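Local atomic coordinates of malonyl CoA reductase (malonate semialdehyde-forming) (Sulfolobus tokodaii, PDB entry 2EP5), a protein that probably catalyses the NADPH-dependent reduction of malonyl-CoA to malonate semialdehyde, as a member of the aspartate-semialdehyde dehydrogenase family. Residues K6-G11 / E73-V78; E123-H128 / T213-K218. One frame throughout, in Å; residues are numbered along the deposited sequence.

Interaction 1 (K6-G11 / E73-V78)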
ATOM      1  N   LYS A   6      26.650  18.107 -28.098  1.00 30.52           N
ATOM      2  CA  LYS A   6      26.674  16.662 -27.906  1.00 30.50           C
ATOM      3  C   LYS A   6      26.993  16.246 -26.476  1.00 29.40           C
ATOM      4  O   LYS A   6      28.003  16.654 -25.909  1.00 30.45           O
ATOM      5  CB  LYS A   6      27.674  16.043 -28.879  1.00 32.53           C
ATOM      6  CG  LYS A   6      27.257  16.218 -30.331  1.00 35.47           C
ATOM      7  CD  LYS A   6      28.271  15.635 -31.294  1.00 36.46           C
ATOM      8  CE  LYS A   6      27.687  15.548 -32.698  1.00 41.11           C
ATOM      9  NZ  LYS A   6      27.075  16.836 -33.154  1.00 42.65           N
ATOM     10  N   VAL A   7      26.125  15.426 -25.895  1.00 28.35           N
ATOM     11  CA  VAL A   7      26.325  14.968 -24.525  1.00 25.24           C
ATOM     12  C   VAL A   7      26.292  13.447 -24.377  1.00 25.52           C
ATOM     13  O   VAL A   7      25.745  12.732 -25.219  1.00 24.85           O
ATOM     14  CB  VAL A   7      25.254  15.571 -23.580  1.00 25.18           C
ATOM     15  CG1 VAL A   7      25.245  17.094 -23.708  1.00 22.79           C
ATOM     16  CG2 VAL A   7      23.872  14.984 -23.896  1.00 19.67           C
ATOM     17  N   SER A   8      26.909  12.955 -23.310  1.00 24.89           N
ATOM     18  CA  SER A   8      26.901  11.527 -23.024  1.00 24.31           C
ATOM     19  C   SER A   8      26.301  11.404 -21.623  1.00 23.34           C
ATOM     20  O   SER A   8      26.256  12.384 -20.884  1.00 20.74           O
ATOM     21  CB  SER A   8      28.317  10.954 -23.049  1.00 22.87           C
ATOM     22  OG  SER A   8      29.072  11.400 -21.947  1.00 23.61           O
ATOM     23  N   LEU A   9      25.841  10.212 -21.262  1.00 24.07           N
ATOM     24  CA  LEU A   9      25.229  10.005 -19.954  1.00 23.77           C
ATOM     25  C   LEU A   9      25.762   8.779 -19.215  1.00 24.08           C
ATOM     26  O   LEU A   9      25.645   7.652 -19.704  1.00 24.19           O
ATOM     27  CB  LEU A   9      23.710   9.886 -20.112  1.00 22.15           C
ATOM     28  CG  LEU A   9      22.876   9.653 -18.843  1.00 26.12           C
ATOM     29  CD1 LEU A   9      23.000  10.854 -17.908  1.00 22.45           C
ATOM     30  CD2 LEU A   9      21.413   9.413 -19.223  1.00 21.69           C
ATOM     31  N   LEU A  10      26.354   9.013 -18.045  1.00 22.75           N
ATOM     32  CA  LEU A  10      26.882   7.941 -17.201  1.00 22.04           C
ATOM     33  C   LEU A  10      25.766   7.471 -16.259  1.00 21.63           C
ATOM     34  O   LEU A  10      24.991   8.282 -15.761  1.00 17.13           O
ATOM     35  CB  LEU A  10      28.076   8.447 -16.387  1.00 23.02           C
ATOM     36  CG  LEU A  10      29.487   8.419 -17.006  1.00 25.71           C
ATOM     37  CD1 LEU A  10      29.465   8.818 -18.480  1.00 26.05           C
ATOM     38  CD2 LEU A  10      30.379   9.346 -16.210  1.00 22.39           C
ATOM     39  N   GLY A  11      25.686   6.165 -16.018  1.00 21.41           N
ATOM     40  CA  GLY A  11      24.639   5.645 -15.159  1.00 23.12           C
ATOM     41  C   GLY A  11      23.288   6.020 -15.748  1.00 23.49           C
ATOM     42  O   GLY A  11      22.485   6.693 -15.104  1.00 23.37           O
ATOM     43  N   GLU A  73      38.410   7.399 -23.303  1.00 27.28           N
ATOM     44  CA  GLU A  73      38.403   7.080 -24.730  1.00 29.27           C
ATOM     45  C   GLU A  73      37.010   7.057 -25.363  1.00 28.86           C
ATOM     46  O   GLU A  73      36.847   7.458 -26.510  1.00 29.53           O
ATOM     47  CB  GLU A  73      39.103   5.737 -24.987  1.00 30.29           C
ATOM     48  CG  GLU A  73      40.611   5.764 -24.784  1.00 33.03           C
ATOM     49  CD  GLU A  73      41.301   6.814 -25.639  1.00 35.18           C
ATOM     50  OE1 GLU A  73      41.138   6.783 -26.876  1.00 37.70           O
ATOM     51  OE2 GLU A  73      42.010   7.676 -25.081  1.00 36.88           O
ATOM     52  N   ASP A  74      36.004   6.592 -24.625  1.00 28.56           N
ATOM     53  CA  ASP A  74      34.651   6.530 -25.177  1.00 27.27           C
ATOM     54  C   ASP A  74      33.870   7.839 -25.129  1.00 26.01           C
ATOM     55  O   ASP A  74      32.720   7.889 -25.558  1.00 24.75           O
ATOM     56  CB  ASP A  74      33.834   5.445 -24.475  1.00 27.49           C
ATOM     57  CG  ASP A  74      34.247   4.051 -24.882  1.00 28.10           C
ATOM     58  OD1 ASP A  74      34.458   3.825 -26.093  1.00 29.80           O
ATOM     59  OD2 ASP A  74      34.342   3.177 -23.996  1.00 26.67           O
ATOM     60  N   HIS A  75      34.479   8.900 -24.615  1.00 25.96           N
ATOM     61  CA  HIS A  75      33.776  10.172 -24.533  1.00 28.79           C
ATOM     62  C   HIS A  75      34.577  11.342 -25.083  1.00 30.68           C
ATOM     63  O   HIS A  75      34.291  12.499 -24.775  1.00 30.53           O
ATOM     64  CB  HIS A  75      33.386  10.457 -23.082  1.00 27.59           C
ATOM     65  CG  HIS A  75      32.493   9.416 -22.482  1.00 24.80           C
ATOM     66  ND1 HIS A  75      32.960   8.193 -22.046  1.00 24.26           N
ATOM     67  CD2 HIS A  75      31.155   9.403 -22.275  1.00 21.47           C
ATOM     68  CE1 HIS A  75      31.947   7.473 -21.598  1.00 23.33           C
ATOM     69  NE2 HIS A  75      30.841   8.185 -21.726  1.00 22.20           N
ATOM     70  N   LYS A  76      35.566  11.037 -25.916  1.00 34.00           N
ATOM     71  CA  LYS A  76      36.416  12.063 -26.499  1.00 37.01           C
ATOM     72  C   LYS A  76      35.668  13.061 -27.383  1.00 37.85           C
ATOM     73  O   LYS A  76      35.938  14.266 -27.326  1.00 37.92           O
ATOM     74  CB  LYS A  76      37.555  11.410 -27.292  1.00 38.84           C
ATOM     75  CG  LYS A  76      38.466  10.536 -26.435  1.00 43.29           C
ATOM     76  CD  LYS A  76      39.660   9.988 -27.217  1.00 47.66           C
ATOM     77  CE  LYS A  76      40.751  11.039 -27.412  1.00 50.03           C
ATOM     78  NZ  LYS A  76      40.303  12.221 -28.205  1.00 52.18           N
ATOM     79  N   ASP A  77      34.728  12.576 -28.191  1.00 37.39           N
ATOM     80  CA  ASP A  77      33.986  13.477 -29.066  1.00 37.94           C
ATOM     81  C   ASP A  77      32.801  14.176 -28.399  1.00 38.00           C
ATOM     82  O   ASP A  77      32.145  15.010 -29.024  1.00 39.23           O
ATOM     83  CB  ASP A  77      33.495  12.739 -30.315  1.00 39.81           C
ATOM     84  CG  ASP A  77      32.663  11.516 -29.987  1.00 43.29           C
ATOM     85  OD1 ASP A  77      31.896  11.554 -29.002  1.00 45.35           O
ATOM     86  OD2 ASP A  77      32.765  10.516 -30.729  1.00 45.63           O
ATOM     87  N   VAL A  78      32.528  13.856 -27.136  1.00 34.88           N
ATOM     88  CA  VAL A  78      31.402  14.483 -26.451  1.00 34.10           C
ATOM     89  C   VAL A  78      31.741  15.879 -25.941  1.00 32.60           C
ATOM     90  O   VAL A  78      32.846  16.125 -25.465  1.00 31.49           O
ATOM     91  CB  VAL A  78      30.913  13.632 -25.254  1.00 35.03           C
ATOM     92  CG1 VAL A  78      29.668  14.258 -24.654  1.00 34.72           C
ATOM     93  CG2 VAL A  78      30.623  12.207 -25.706  1.00 35.12           C
TER
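Val78 lays its CG1 methyl over the backbone of strand 5-10, 3.2 Å from Lys6 O and 3.3 Å from Ser8 N, with Val7 CA between them. Its first torsion explains the reach: CG1 stands opposite the backbone N (chi1 -175°), and the second branch, CG2, comes to Ser8 CB at 3.7 Å. A beta-branched residue suits this spot, since one methyl covers the peptides while the other fills in beside the small serine.

Further along, the imidazole of His75 meets the same serine. Ser8 CB lies in the ring plane at its edge, 3.3 Å from His75 CD2, and OG is also near that plane, 2.9 Å from the same carbon. It is thus a C-H edge of the ring that faces the hydroxyl, and the short serine lets this edge come close to the strand. Leu10 reaches the ring obliquely, its CD1 methyl 3.6 Å from His75 NE2. The other ring nitrogen, ND1, is hydrogen-bonded to Asn71 O, which helps to fix the rotation of the imidazole. No hydrogen bond spans the two segments, and both Ser8 OG and His75 NE2 are buried without a polar partner in the model.

A type I turn from His75 to Val78, closed by Val78 N to His75 O at 3.2 Å, presents both side chains to the strand. Strand 5-10 is flanked in its parallel sheet by strands 30-36 and 80-83, and the turn leads directly into the latter: this is the chain entering the fourth strand of a Rossmann-type nucleotide-binding domain.

Interaction 2 (E123-H128 / T213-K218)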
ATOM      1  N   GLU A 123      18.408  28.091 -10.085  1.00 27.37           N
ATOM      2  CA  GLU A 123      17.761  29.263  -9.509  1.00 27.56           C
ATOM      3  C   GLU A 123      18.441  29.781  -8.244  1.00 27.51           C
ATOM      4  O   GLU A 123      18.535  30.985  -8.025  1.00 28.41           O
ATOM      5  CB  GLU A 123      16.289  28.954  -9.187  1.00 27.00           C
ATOM      6  CG  GLU A 123      15.391  28.727 -10.400  1.00 26.67           C
ATOM      7  CD  GLU A 123      15.397  27.292 -10.902  1.00 26.43           C
ATOM      8  OE1 GLU A 123      16.353  26.551 -10.609  1.00 29.10           O
ATOM      9  OE2 GLU A 123      14.447  26.905 -11.610  1.00 24.06           O
ATOM     10  N   ILE A 124      18.927  28.868  -7.420  1.00 28.96           N
ATOM     11  CA  ILE A 124      19.541  29.237  -6.154  1.00 29.60           C
ATOM     12  C   ILE A 124      20.951  29.841  -6.181  1.00 29.87           C
ATOM     13  O   ILE A 124      21.192  30.875  -5.554  1.00 28.79           O
ATOM     14  CB  ILE A 124      19.537  28.019  -5.200  1.00 29.69           C
ATOM     15  CG1 ILE A 124      18.143  27.386  -5.177  1.00 30.78           C
ATOM     16  CG2 ILE A 124      19.927  28.444  -3.795  1.00 30.83           C
ATOM     17  CD1 ILE A 124      17.028  28.351  -4.808  1.00 30.58           C
ATOM     18  N   ASN A 125      21.882  29.212  -6.895  1.00 29.39           N
ATOM     19  CA  ASN A 125      23.251  29.716  -6.912  1.00 28.44           C
ATOM     20  C   ASN A 125      24.005  29.558  -8.232  1.00 27.32           C
ATOM     21  O   ASN A 125      25.132  29.064  -8.248  1.00 26.16           O
ATOM     22  CB  ASN A 125      24.051  29.040  -5.790  1.00 27.06           C
ATOM     23  CG  ASN A 125      24.155  27.538  -5.977  1.00 27.60           C
ATOM     24  OD1 ASN A 125      23.290  26.919  -6.592  1.00 27.03           O
ATOM     25  ND2 ASN A 125      25.205  26.943  -5.435  1.00 29.02           N
ATOM     26  N   TRP A 126      23.399  29.989  -9.333  1.00 26.28           N
ATOM     27  CA  TRP A 126      24.064  29.884 -10.624  1.00 25.21           C
ATOM     28  C   TRP A 126      25.384  30.655 -10.635  1.00 24.89           C
ATOM     29  O   TRP A 126      26.342  30.249 -11.295  1.00 22.90           O
ATOM     30  CB  TRP A 126      23.152  30.395 -11.741  1.00 25.56           C
ATOM     31  CG  TRP A 126      22.641  31.783 -11.546  1.00 26.06           C
ATOM     32  CD1 TRP A 126      21.505  32.159 -10.887  1.00 25.68           C
ATOM     33  CD2 TRP A 126      23.237  32.989 -12.039  1.00 27.22           C
ATOM     34  NE1 TRP A 126      21.354  33.522 -10.945  1.00 25.53           N
ATOM     35  CE2 TRP A 126      22.403  34.058 -11.645  1.00 25.70           C
ATOM     36  CE3 TRP A 126      24.397  33.269 -12.775  1.00 27.56           C
ATOM     37  CZ2 TRP A 126      22.689  35.387 -11.963  1.00 27.10           C
ATOM     38  CZ3 TRP A 126      24.682  34.592 -13.092  1.00 28.29           C
ATOM     39  CH2 TRP A 126      23.829  35.635 -12.685  1.00 27.31           C
ATOM     40  N   GLU A 127      25.429  31.755  -9.882  1.00 25.74           N
ATOM     41  CA  GLU A 127      26.618  32.595  -9.785  1.00 26.80           C
ATOM     42  C   GLU A 127      27.832  31.817  -9.283  1.00 27.39           C
ATOM     43  O   GLU A 127      28.978  32.173  -9.583  1.00 27.70           O
ATOM     44  CB  GLU A 127      26.365  33.781  -8.842  1.00 29.42           C
ATOM     45  CG  GLU A 127      25.195  34.667  -9.238  1.00 35.31           C
ATOM     46  CD  GLU A 127      23.999  34.522  -8.300  1.00 39.33           C
ATOM     47  OE1 GLU A 127      23.539  33.378  -8.068  1.00 38.10           O
ATOM     48  OE2 GLU A 127      23.516  35.564  -7.799  1.00 41.39           O
ATOM     49  N   HIS A 128      27.589  30.757  -8.521  1.00 25.42           N
ATOM     50  CA  HIS A 128      28.688  29.968  -7.994  1.00 24.97           C
ATOM     51  C   HIS A 128      29.531  29.316  -9.082  1.00 26.03           C
ATOM     52  O   HIS A 128      30.648  28.873  -8.814  1.00 26.69           O
ATOM     53  CB  HIS A 128      28.165  28.914  -7.016  1.00 24.39           C
ATOM     54  CG  HIS A 128      27.646  29.490  -5.734  1.00 24.15           C
ATOM     55  ND1 HIS A 128      27.297  28.708  -4.653  1.00 23.03           N
ATOM     56  CD2 HIS A 128      27.433  30.773  -5.354  1.00 22.57           C
ATOM     57  CE1 HIS A 128      26.897  29.485  -3.661  1.00 23.94           C
ATOM     58  NE2 HIS A 128      26.970  30.743  -4.061  1.00 24.16           N
ATOM     59  N   THR A 213      24.230  24.448   3.316  1.00 22.52           N
ATOM     60  CA  THR A 213      25.175  25.506   3.680  1.00 21.90           C
ATOM     61  C   THR A 213      25.913  26.067   2.455  1.00 21.76           C
ATOM     62  O   THR A 213      26.177  27.274   2.366  1.00 20.86           O
ATOM     63  CB  THR A 213      26.211  24.971   4.698  1.00 21.77           C
ATOM     64  OG1 THR A 213      25.633  24.974   6.011  1.00 21.94           O
ATOM     65  CG2 THR A 213      27.447  25.806   4.693  1.00 20.58           C
ATOM     66  N   LYS A 214      26.240  25.193   1.509  1.00 19.96           N
ATOM     67  CA  LYS A 214      26.936  25.613   0.299  1.00 18.96           C
ATOM     68  C   LYS A 214      25.975  26.179  -0.744  1.00 19.66           C
ATOM     69  O   LYS A 214      26.290  27.153  -1.419  1.00 19.20           O
ATOM     70  CB  LYS A 214      27.705  24.437  -0.295  1.00 17.66           C
ATOM     71  CG  LYS A 214      28.622  24.818  -1.441  1.00 18.40           C
ATOM     72  CD  LYS A 214      29.453  23.617  -1.870  1.00 16.90           C
ATOM     73  CE  LYS A 214      30.430  23.981  -2.970  1.00 16.69           C
ATOM     74  NZ  LYS A 214      31.309  22.826  -3.285  1.00 15.92           N
ATOM     75  N   LEU A 215      24.803  25.566  -0.877  1.00 22.38           N
ATOM     76  CA  LEU A 215      23.809  26.034  -1.840  1.00 23.00           C
ATOM     77  C   LEU A 215      23.379  27.467  -1.558  1.00 24.49           C
ATOM     78  O   LEU A 215      23.131  28.245  -2.484  1.00 25.09           O
ATOM     79  CB  LEU A 215      22.583  25.127  -1.811  1.00 21.19           C
ATOM     80  CG  LEU A 215      22.834  23.720  -2.350  1.00 23.13           C
ATOM     81  CD1 LEU A 215      21.644  22.827  -2.026  1.00 19.43           C
ATOM     82  CD2 LEU A 215      23.100  23.789  -3.858  1.00 18.31           C
ATOM     83  N   ASN A 216      23.300  27.813  -0.275  1.00 23.47           N
ATOM     84  CA  ASN A 216      22.883  29.148   0.130  1.00 25.32           C
ATOM     85  C   ASN A 216      24.055  30.070   0.409  1.00 25.92           C
ATOM     86  O   ASN A 216      23.869  31.183   0.894  1.00 25.66           O
ATOM     87  CB  ASN A 216      22.004  29.057   1.377  1.00 26.91           C
ATOM     88  CG  ASN A 216      20.718  28.306   1.122  1.00 26.71           C
ATOM     89  OD1 ASN A 216      19.836  28.793   0.416  1.00 28.48           O
ATOM     90  ND2 ASN A 216      20.609  27.106   1.682  1.00 25.29           N
ATOM     91  N   GLY A 217      25.258  29.599   0.098  1.00 27.35           N
ATOM     92  CA  GLY A 217      26.452  30.386   0.331  1.00 26.59           C
ATOM     93  C   GLY A 217      26.583  31.551  -0.619  1.00 27.99           C
ATOM     94  O   GLY A 217      25.815  31.683  -1.575  1.00 28.28           O
ATOM     95  N   LYS A 218      27.576  32.395  -0.363  1.00 28.43           N
ATOM     96  CA  LYS A 218      27.813  33.573  -1.181  1.00 30.84           C
ATOM     97  C   LYS A 218      29.196  33.522  -1.804  1.00 31.10           C
ATOM     98  O   LYS A 218      30.164  33.133  -1.154  1.00 29.67           O
ATOM     99  CB  LYS A 218      27.690  34.828  -0.316  1.00 33.57           C
ATOM    100  CG  LYS A 218      27.751  36.144  -1.071  1.00 36.84           C
ATOM    101  CD  LYS A 218      27.877  37.304  -0.085  1.00 40.81           C
ATOM    102  CE  LYS A 218      27.652  38.659  -0.745  1.00 42.08           C
ATOM    103  NZ  LYS A 218      26.230  38.845  -1.161  1.00 43.71           N
TER
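His128 supplies the hydrogen bond of this contact: its NE2 donates to Gly217 O at 2.9 Å. The acceptor lies in the imidazole plane, yet the bond is bent, with an N-H...O angle of 130°, and the nitrogen sits well above the carbonyl plane of Gly217. Lys214 O approaches the same ring edge, 3.3 Å from His128 CE1, so the edge faces one carbonyl from the last turn of helix 204-215 and one from just beyond it. Gly217 suits this place because a side chain there would crowd Lys214 O.

Packing within 123-128 covers one face of the ring: Asn125 CB lies 3.4 Å above its plane, over the centre. The amide is held beyond the contact, ND2 by Leu119 O and OD1 by Asn121 N. The first torsion of Asn125 (chi1 63°) places this amide beside Leu215, while the backbone position brings CB to 3.5 Å from Leu215 O.

The remaining contacts are van der Waals. Ile124 CG2 lies 3.5 Å from Leu215 O, while the Leu215 side chain runs at a slant to that of Asn125, CD2 4.1 Å from ND2. Ile124 and Leu215 also both pack on Ser157 of helix 151-160, as befits branched aliphatic residues in a buried interface.

Replacing His128 by an alanine is likely to leave Gly217 O without this donor and to open a gap beneath Asn125 CB.

A short helix with its 3-10 extension thus packs against a helix C-terminus and the turn after it, joining the NAD-binding and dimerisation regions in the two-domain architecture of the aspartate-semialdehyde dehydrogenase family.

Both segments of interaction 1 precede those of interaction 2 in the chain, and the two contacts stay apart in space: their centres are 27 Å from each other and their nearest atoms about 18 Å. They differ in kind as well. Interaction 1 is local to the nucleotide-binding domain, fitting the approach to strand 80-83 against strand 5-10, and lies away from the predicted catalytic residues Cys151 and His244. Interaction 2 spans the NAD-binding and dimerisation regions and comes nearer to the chemistry, the side chain of Leu215 being about 10 Å from that of Cys151, the predicted acyl-thioester nucleophile. Helix 151-160, which starts at Cys151, connects interaction 2 with this predicted site.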